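Glucokinase (Enterococcus faecalis, PDB 2QM1) probably phosphorylates glucose with ATP, as a zinc-binding glucokinase of the ROK family. Local coordinates at residues B[22-25]-B[26-30]; B[39-42]-B[43-47]; B[212-215]-B[216-220]. All blocks are in the same frame, centred on the assembly; numbering follows the deposited sequence. Where two conformers were deposited one is given.

Interaction 1 (B[22-25]-B[26-30])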
loop_
_atom_site.group_PDB
_atom_site.type_symbol
_atom_site.label_atom_id
_atom_site.label_comp_id
_atom_site.label_asym_id
_atom_site.label_seq_id
_atom_site.Cartn_x
_atom_site.Cartn_y
_atom_site.Cartn_z
ATOM N N ILE B 22 -4.319 24.030 20.376
ATOM C CA ILE B 22 -5.713 24.330 20.223
ATOM C C ILE B 22 -5.872 25.039 18.898
ATOM O O ILE B 22 -5.162 26.001 18.582
ATOM C CB ILE B 22 -6.238 25.195 21.365
ATOM C CG1 ILE B 22 -6.288 24.375 22.666
ATOM C CG2 ILE B 22 -7.614 25.703 21.029
ATOM C CD1 ILE B 22 -6.356 25.230 23.871
ATOM N N LEU B 23 -6.820 24.545 18.116
ATOM C CA LEU B 23 -6.926 24.994 16.756
ATOM C C LEU B 23 -8.357 25.322 16.455
ATOM O O LEU B 23 -9.254 24.813 17.129
ATOM C CB LEU B 23 -6.455 23.859 15.830
ATOM C CG LEU B 23 -4.980 23.432 15.814
ATOM C CD1 LEU B 23 -4.694 22.292 16.770
ATOM C CD2 LEU B 23 -4.544 22.988 14.413
ATOM N N THR B 24 -8.586 26.147 15.434
ATOM C CA THR B 24 -9.950 26.330 14.910
ATOM C C THR B 24 -10.328 25.058 14.175
ATOM O O THR B 24 -9.440 24.251 13.815
ATOM C CB THR B 24 -10.052 27.478 13.874
ATOM O OG1 THR B 24 -9.285 27.122 12.720
ATOM C CG2 THR B 24 -9.529 28.812 14.437
ATOM N N THR B 25 -11.630 24.873 13.934
ATOM C CA THR B 25 -12.077 23.701 13.215
ATOM C C THR B 25 -11.567 23.683 11.783
ATOM O O THR B 25 -11.587 22.647 11.182
ATOM C CB THR B 25 -13.614 23.493 13.228
ATOM O OG1 THR B 25 -14.255 24.596 12.569
ATOM C CG2 THR B 25 -14.182 23.306 14.708
ATOM N N ASP B 26 -11.132 24.821 11.234
ATOM C CA ASP B 26 -10.423 24.843 9.936
ATOM C C ASP B 26 -8.918 24.517 10.068
ATOM O O ASP B 26 -8.174 24.615 9.093
ATOM C CB ASP B 26 -10.585 26.219 9.275
ATOM C CG ASP B 26 -10.226 26.212 7.772
ATOM O OD1 ASP B 26 -10.562 25.217 7.069
ATOM O OD2 ASP B 26 -9.618 27.222 7.299
ATOM N N GLY B 27 -8.459 24.178 11.273
ATOM C CA GLY B 27 -7.075 23.794 11.498
ATOM C C GLY B 27 -6.039 24.903 11.500
ATOM O O GLY B 27 -4.887 24.650 11.195
ATOM N N VAL B 28 -6.441 26.119 11.864
ATOM C CA VAL B 28 -5.521 27.202 12.214
ATOM C C VAL B 28 -5.207 27.127 13.709
ATOM O O VAL B 28 -6.115 27.084 14.525
ATOM C CB VAL B 28 -6.143 28.583 11.956
ATOM C CG1 VAL B 28 -5.157 29.723 12.215
ATOM C CG2 VAL B 28 -6.789 28.654 10.535
ATOM N N VAL B 29 -3.920 27.126 14.038
ATOM C CA VAL B 29 -3.419 26.970 15.396
ATOM C C VAL B 29 -3.683 28.260 16.208
ATOM O O VAL B 29 -3.253 29.328 15.808
ATOM C CB VAL B 29 -1.847 26.615 15.360
ATOM C CG1 VAL B 29 -1.260 26.469 16.767
ATOM C CG2 VAL B 29 -1.593 25.348 14.595
ATOM N N GLN B 30 -4.412 28.170 17.322
ATOM C CA GLN B 30 -4.627 29.320 18.199
ATOM C C GLN B 30 -3.580 29.443 19.346
ATOM O O GLN B 30 -3.163 30.556 19.664
ATOM C CB GLN B 30 -6.053 29.275 18.765
ATOM C CG GLN B 30 -7.189 29.293 17.694
ATOM C CD GLN B 30 -8.607 29.187 18.283
ATOM O OE1 GLN B 30 -8.827 28.659 19.404
ATOM N NE2 GLN B 30 -9.573 29.647 17.519
#
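Leu23 and Val29 face each other as a non-hydrogen-bonded pair of an antiparallel hairpin, and the compact side of this connection gathers round them. Leu23 CD2 reaches Val29 CG2 at 3.8 Å and also lies against the carbonyl oxygen of Gly27, while the CA of Leu23 makes a CH...O contact with Val28 O. Backbone bonds bracket the pair: Gln30 N gives to Ile22 O at 2.6 Å, and Thr24 N to Val28 O at 2.8 Å. The chain reverses through a type I turn from Thr24 to Gly27, closed by Gly27 N on Thr24 O at 2.7 Å; Gly27 then adopts a positive phi (75°), the glycine position of a G1 bulge. Thr24 reinforces the bend with its side chain. Its chi1 of 65° sets OG1 between the backbone N and the carbonyl carbon, facing the turn, where it accepts Val28 N at 3.1 Å and, more weakly, Asp26 N.

The other side, with Gln30, Val28 and Asp26, faces solvent more. Gln30 carries its extended chain across Thr24 at about a right angle, so that NE2 comes to 3.2 Å from Thr24 CG2 and OE1 to 3.6 Å from Ile22 CG2. Both are amide-to-methyl contacts made by an exposed glutamine, against the partly exposed Thr24 and the buried Ile22. Asp26 has a long, weak ion pair with Lys128.

Strand 7-13 flanks strand 17-24 in the sheet and pairs Ile8 with Leu23 through the backbone. Ile313 and Ala316 of helix 310-318 pack on the Leu23 side chain, whereas strand 29-36 forms the outermost strand within the chain.

Interaction 2 (B[39-42]-B[43-47]); sequences ILED and GKHIV
Glu41 and His45 join side chains across a tight turn, and their bond is the main side-chain polar link. His45 NE2 donates to Glu41 OE1 at 3.0 Å in a nearly straight bond (166°). The oxygen lies close to the ring plane; the donor reaches it from above the carboxylate plane, and ring and carboxylate stand 89° apart. The Glu41 chain, bent at chi2 (140°), brings the acid group round to the ring edge. On one ring face rests Lys44 CG, 3.9 Å above the ring plane and over its centre.

Backbone bonds come second. Glu41 to Lys44 is a type I' turn, with positive phi at both Asp42 and Gly43, and Lys44 N closes it on Glu41 O at 3.1 Å. Gly43 N adds a weak bond to Ile39 O. A type I turn from Gly43 to Ile46 follows directly, so two turns in succession redirect the chain.

Water makes the third class: one molecule gives a hydrogen to Leu40 O at 2.7 Å and accepts one from His45 N at 2.9 Å, bridging the loop. Apolar contact is slight, with Ile39 CG2 4.4 Å from Ile46 CD1.

The loop leads from strand 29-36 into helix 46-60. Asn93 and Trp94 hold it through the carbonyls of Ile39 and Gly43, Leu92 packs on Ile46, and helix 100-108 borders Val47.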
loop_
_atom_site.group_PDB
_atom_site.type_symbol
_atom_site.label_atom_id
_atom_site.label_comp_id
_atom_site.label_asym_id
_atom_site.label_seq_id
_atom_site.Cartn_x
_atom_site.Cartn_y
_atom_site.Cartn_z
ATOM N N ILE B 39 8.661 8.961 31.389
ATOM C CA ILE B 39 8.597 7.524 31.089
ATOM C C ILE B 39 8.868 6.566 32.287
ATOM O O ILE B 39 8.836 5.319 32.133
ATOM C CB ILE B 39 9.472 7.127 29.848
ATOM C CG1 ILE B 39 10.977 7.201 30.164
ATOM C CG2 ILE B 39 9.106 7.977 28.603
ATOM C CD1 ILE B 39 11.807 6.157 29.447
ATOM N N LEU B 40 9.106 7.159 33.453
ATOM C CA LEU B 40 9.439 6.439 34.677
ATOM C C LEU B 40 8.249 5.649 35.199
ATOM O O LEU B 40 7.099 6.073 35.034
ATOM C CB LEU B 40 9.904 7.419 35.760
ATOM C CG LEU B 40 11.267 8.120 35.660
ATOM C CD1 LEU B 40 11.268 9.311 36.593
ATOM C CD2 LEU B 40 12.434 7.194 35.973
ATOM N N GLU B 41 8.528 4.514 35.848
ATOM C CA GLU B 41 7.468 3.668 36.398
ATOM C C GLU B 41 6.556 3.176 35.271
ATOM O O GLU B 41 5.370 3.442 35.287
ATOM C CB GLU B 41 6.652 4.407 37.484
ATOM C CG GLU B 41 7.256 4.386 38.890
ATOM C CD GLU B 41 7.106 5.725 39.637
ATOM O OE1 GLU B 41 6.017 6.024 40.199
ATOM O OE2 GLU B 41 8.121 6.471 39.682
ATOM N N ASP B 42 7.125 2.472 34.290
ATOM C CA ASP B 42 6.361 1.811 33.219
ATOM C C ASP B 42 5.396 2.773 32.542
ATOM O O ASP B 42 4.315 2.362 32.087
ATOM C CB ASP B 42 5.570 0.576 33.702
ATOM C CG ASP B 42 6.260 -0.182 34.827
ATOM O OD1 ASP B 42 5.597 -0.440 35.870
ATOM O OD2 ASP B 42 7.450 -0.518 34.682
ATOM N N GLY B 43 5.799 4.043 32.482
ATOM C CA GLY B 43 5.081 5.079 31.766
ATOM C C GLY B 43 3.672 5.369 32.251
ATOM O O GLY B 43 2.863 5.858 31.477
ATOM N N LYS B 44 3.391 5.102 33.533
ATOM C CA LYS B 44 2.029 5.249 34.086
ATOM C C LYS B 44 1.651 6.689 34.317
ATOM O O LYS B 44 0.482 6.976 34.541
ATOM C CB LYS B 44 1.899 4.525 35.423
ATOM C CG LYS B 44 2.825 5.064 36.495
ATOM C CD LYS B 44 2.667 4.289 37.776
ATOM C CE LYS B 44 1.687 4.930 38.721
ATOM N NZ LYS B 44 1.696 4.217 40.075
ATOM N N HIS B 45 2.651 7.576 34.298
ATOM C CA HIS B 45 2.451 9.027 34.514
ATOM C C HIS B 45 2.124 9.820 33.227
ATOM O O HIS B 45 1.766 10.987 33.299
ATOM C CB HIS B 45 3.674 9.645 35.254
ATOM C CG HIS B 45 3.919 9.052 36.608
ATOM N ND1 HIS B 45 3.005 9.137 37.634
ATOM C CD2 HIS B 45 4.955 8.325 37.092
ATOM C CE1 HIS B 45 3.471 8.506 38.698
ATOM N NE2 HIS B 45 4.649 7.995 38.389
ATOM N N ILE B 46 2.239 9.184 32.061
ATOM C CA ILE B 46 2.105 9.903 30.781
ATOM C C ILE B 46 0.662 10.394 30.579
ATOM O O ILE B 46 0.400 11.604 30.530
ATOM C CB ILE B 46 2.620 9.031 29.620
ATOM C CG1 ILE B 46 4.132 8.833 29.783
ATOM C CG2 ILE B 46 2.285 9.619 28.191
ATOM C CD1 ILE B 46 4.733 7.855 28.760
ATOM N N VAL B 47 -0.277 9.454 30.547
ATOM C CA VAL B 47 -1.662 9.812 30.367
ATOM C C VAL B 47 -2.153 10.758 31.470
ATOM O O VAL B 47 -2.790 11.746 31.140
ATOM C CB VAL B 47 -2.578 8.594 30.136
ATOM C CG1 VAL B 47 -4.062 8.960 30.378
ATOM C CG2 VAL B 47 -2.349 8.051 28.707
HETATM O O HOH W 1 5.462 7.710 33.595
#

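Interaction 3 (B[212-215]-B[216-220])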
loop_
_atom_site.group_PDB
_atom_site.type_symbol
_atom_site.label_atom_id
_atom_site.label_comp_id
_atom_site.label_asym_id
_atom_site.label_seq_id
_atom_site.Cartn_x
_atom_site.Cartn_y
_atom_site.Cartn_z
ATOM N N GLU B 212 36.180 16.989 4.553
ATOM C CA GLU B 212 35.795 17.309 5.907
ATOM C C GLU B 212 34.805 16.317 6.501
ATOM O O GLU B 212 34.871 16.034 7.710
ATOM C CB GLU B 212 35.270 18.738 6.040
ATOM C CG GLU B 212 35.615 19.339 7.411
ATOM C CD GLU B 212 35.647 20.853 7.413
ATOM O OE1 GLU B 212 34.555 21.458 7.296
ATOM O OE2 GLU B 212 36.752 21.435 7.543
ATOM N N LEU B 213 33.898 15.797 5.667
ATOM C CA LEU B 213 32.902 14.853 6.134
ATOM C C LEU B 213 33.525 13.499 6.517
ATOM O O LEU B 213 33.170 12.917 7.553
ATOM C CB LEU B 213 31.760 14.633 5.119
ATOM C CG LEU B 213 30.752 13.540 5.569
ATOM C CD1 LEU B 213 30.185 13.833 6.945
ATOM C CD2 LEU B 213 29.626 13.245 4.591
ATOM N N LYS B 214 34.413 12.999 5.669
ATOM C CA LYS B 214 35.016 11.705 5.900
ATOM C C LYS B 214 35.810 11.728 7.228
ATOM O O LYS B 214 35.688 10.811 8.038
ATOM C CB LYS B 214 35.922 11.308 4.731
ATOM C CG LYS B 214 36.593 9.938 4.920
ATOM C CD LYS B 214 37.875 9.839 4.163
ATOM C CE LYS B 214 38.887 8.910 4.821
ATOM N NZ LYS B 214 38.468 7.488 4.969
ATOM N N GLN B 215 36.605 12.780 7.418
ATOM C CA GLN B 215 37.359 12.982 8.644
ATOM C C GLN B 215 36.482 12.907 9.901
ATOM O O GLN B 215 36.826 12.189 10.841
ATOM C CB GLN B 215 38.091 14.315 8.590
ATOM C CG GLN B 215 39.290 14.349 7.641
ATOM C CD GLN B 215 40.261 15.472 7.980
ATOM O OE1 GLN B 215 40.737 16.189 7.096
ATOM N NE2 GLN B 215 40.575 15.617 9.264
ATOM N N ALA B 216 35.362 13.638 9.919
ATOM C CA ALA B 216 34.492 13.648 11.104
ATOM C C ALA B 216 33.784 12.303 11.350
ATOM O O ALA B 216 33.612 11.871 12.512
ATOM C CB ALA B 216 33.495 14.748 11.033
ATOM N N ILE B 217 33.324 11.673 10.268
ATOM C CA ILE B 217 32.739 10.331 10.341
ATOM C C ILE B 217 33.768 9.361 10.943
ATOM O O ILE B 217 33.496 8.667 11.938
ATOM C CB ILE B 217 32.257 9.854 8.935
ATOM C CG1 ILE B 217 31.005 10.648 8.495
ATOM C CG2 ILE B 217 32.039 8.343 8.888
ATOM C CD1 ILE B 217 29.677 10.452 9.315
ATOM N N ASP B 218 34.964 9.381 10.370
ATOM C CA ASP B 218 36.005 8.478 10.761
ATOM C C ASP B 218 36.463 8.684 12.208
ATOM O O ASP B 218 36.866 7.713 12.880
ATOM C CB ASP B 218 37.163 8.573 9.787
ATOM C CG ASP B 218 36.881 7.847 8.472
ATOM O OD1 ASP B 218 36.049 6.915 8.437
ATOM O OD2 ASP B 218 37.523 8.200 7.476
ATOM N N ASP B 219 36.358 9.935 12.672
ATOM C CA ASP B 219 36.631 10.340 14.063
ATOM C C ASP B 219 35.569 9.899 15.071
ATOM O O ASP B 219 35.740 10.092 16.279
ATOM C CB ASP B 219 36.673 11.860 14.160
ATOM C CG ASP B 219 37.949 12.464 13.612
ATOM O OD1 ASP B 219 38.996 11.778 13.542
ATOM O OD2 ASP B 219 37.884 13.672 13.273
ATOM N N GLY B 220 34.445 9.395 14.597
ATOM C CA GLY B 220 33.394 8.979 15.501
ATOM C C GLY B 220 32.276 9.984 15.751
ATOM O O GLY B 220 31.456 9.805 16.667
#
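The carboxylate of Asp218 has Lys214 lying both over one face and at its end. Over the face sits the lysine's own carbonyl oxygen, with Lys214 O 3.2 Å from Asp218 CG; Lys214 CG lies to the same side. NZ approaches close to the carboxylate plane instead, taking the syn lone pair of Asp218 OD2 at 2.8 Å in a salt bridge. The lysine gets there by starting anti to its own main-chain nitrogen and bending only at its last torsion (chi4 61°), which brings the ammonium beside OD2. The remaining oxygen, Asp218 OD1, is hydrogen-bonded to Ser204 OG, so both oxygens are engaged.

One helical turn supplies the spacing. Regular bonds run from Ala216 N to Glu212 O, from Ile217 N to Leu213 O at 3.0 Å, and from Asp218 N to Lys214 O at 2.8 Å. On the buried flank Leu213 CD1 meets Ile217 CG1 at 3.6 Å, and Phe231 and Phe238 of neighbouring helices pack on Leu213.

The helix ends in a Schellman motif. Asp219 N still reaches Gln215 O at 2.9 Å, and Gly220 N, at a residue of positive phi (97°), hydrogen-bonds to Ile217 O.

Chemically, this is an i to i+4 ion pair on an amphipathic turn: Leu213 and Ile217 are buried, while Glu212, Asp218 and Asp219 are exposed. The lysine near the helix's C-terminal end would probably offset both the aspartate's charge and the negative end of the helix dipole.

The three contacts are successive local examples of how a chain changes direction or ends a helix, and none touches another. Interactions 1 and 2 are joined by strand 29-36, which leaves the hairpin of the first and feeds the loop of the second; their centres are 29 Å apart. Interaction 3 belongs to a distant part of the molecule, its centre 45 Å from that of interaction 1, across the centre of the chain, and 39 Å from that of interaction 2. All lie away from the magnesium site at Asn116, Asn119 and Gly148 and from the zinc site of His169, Cys179, Cys181 and Cys186.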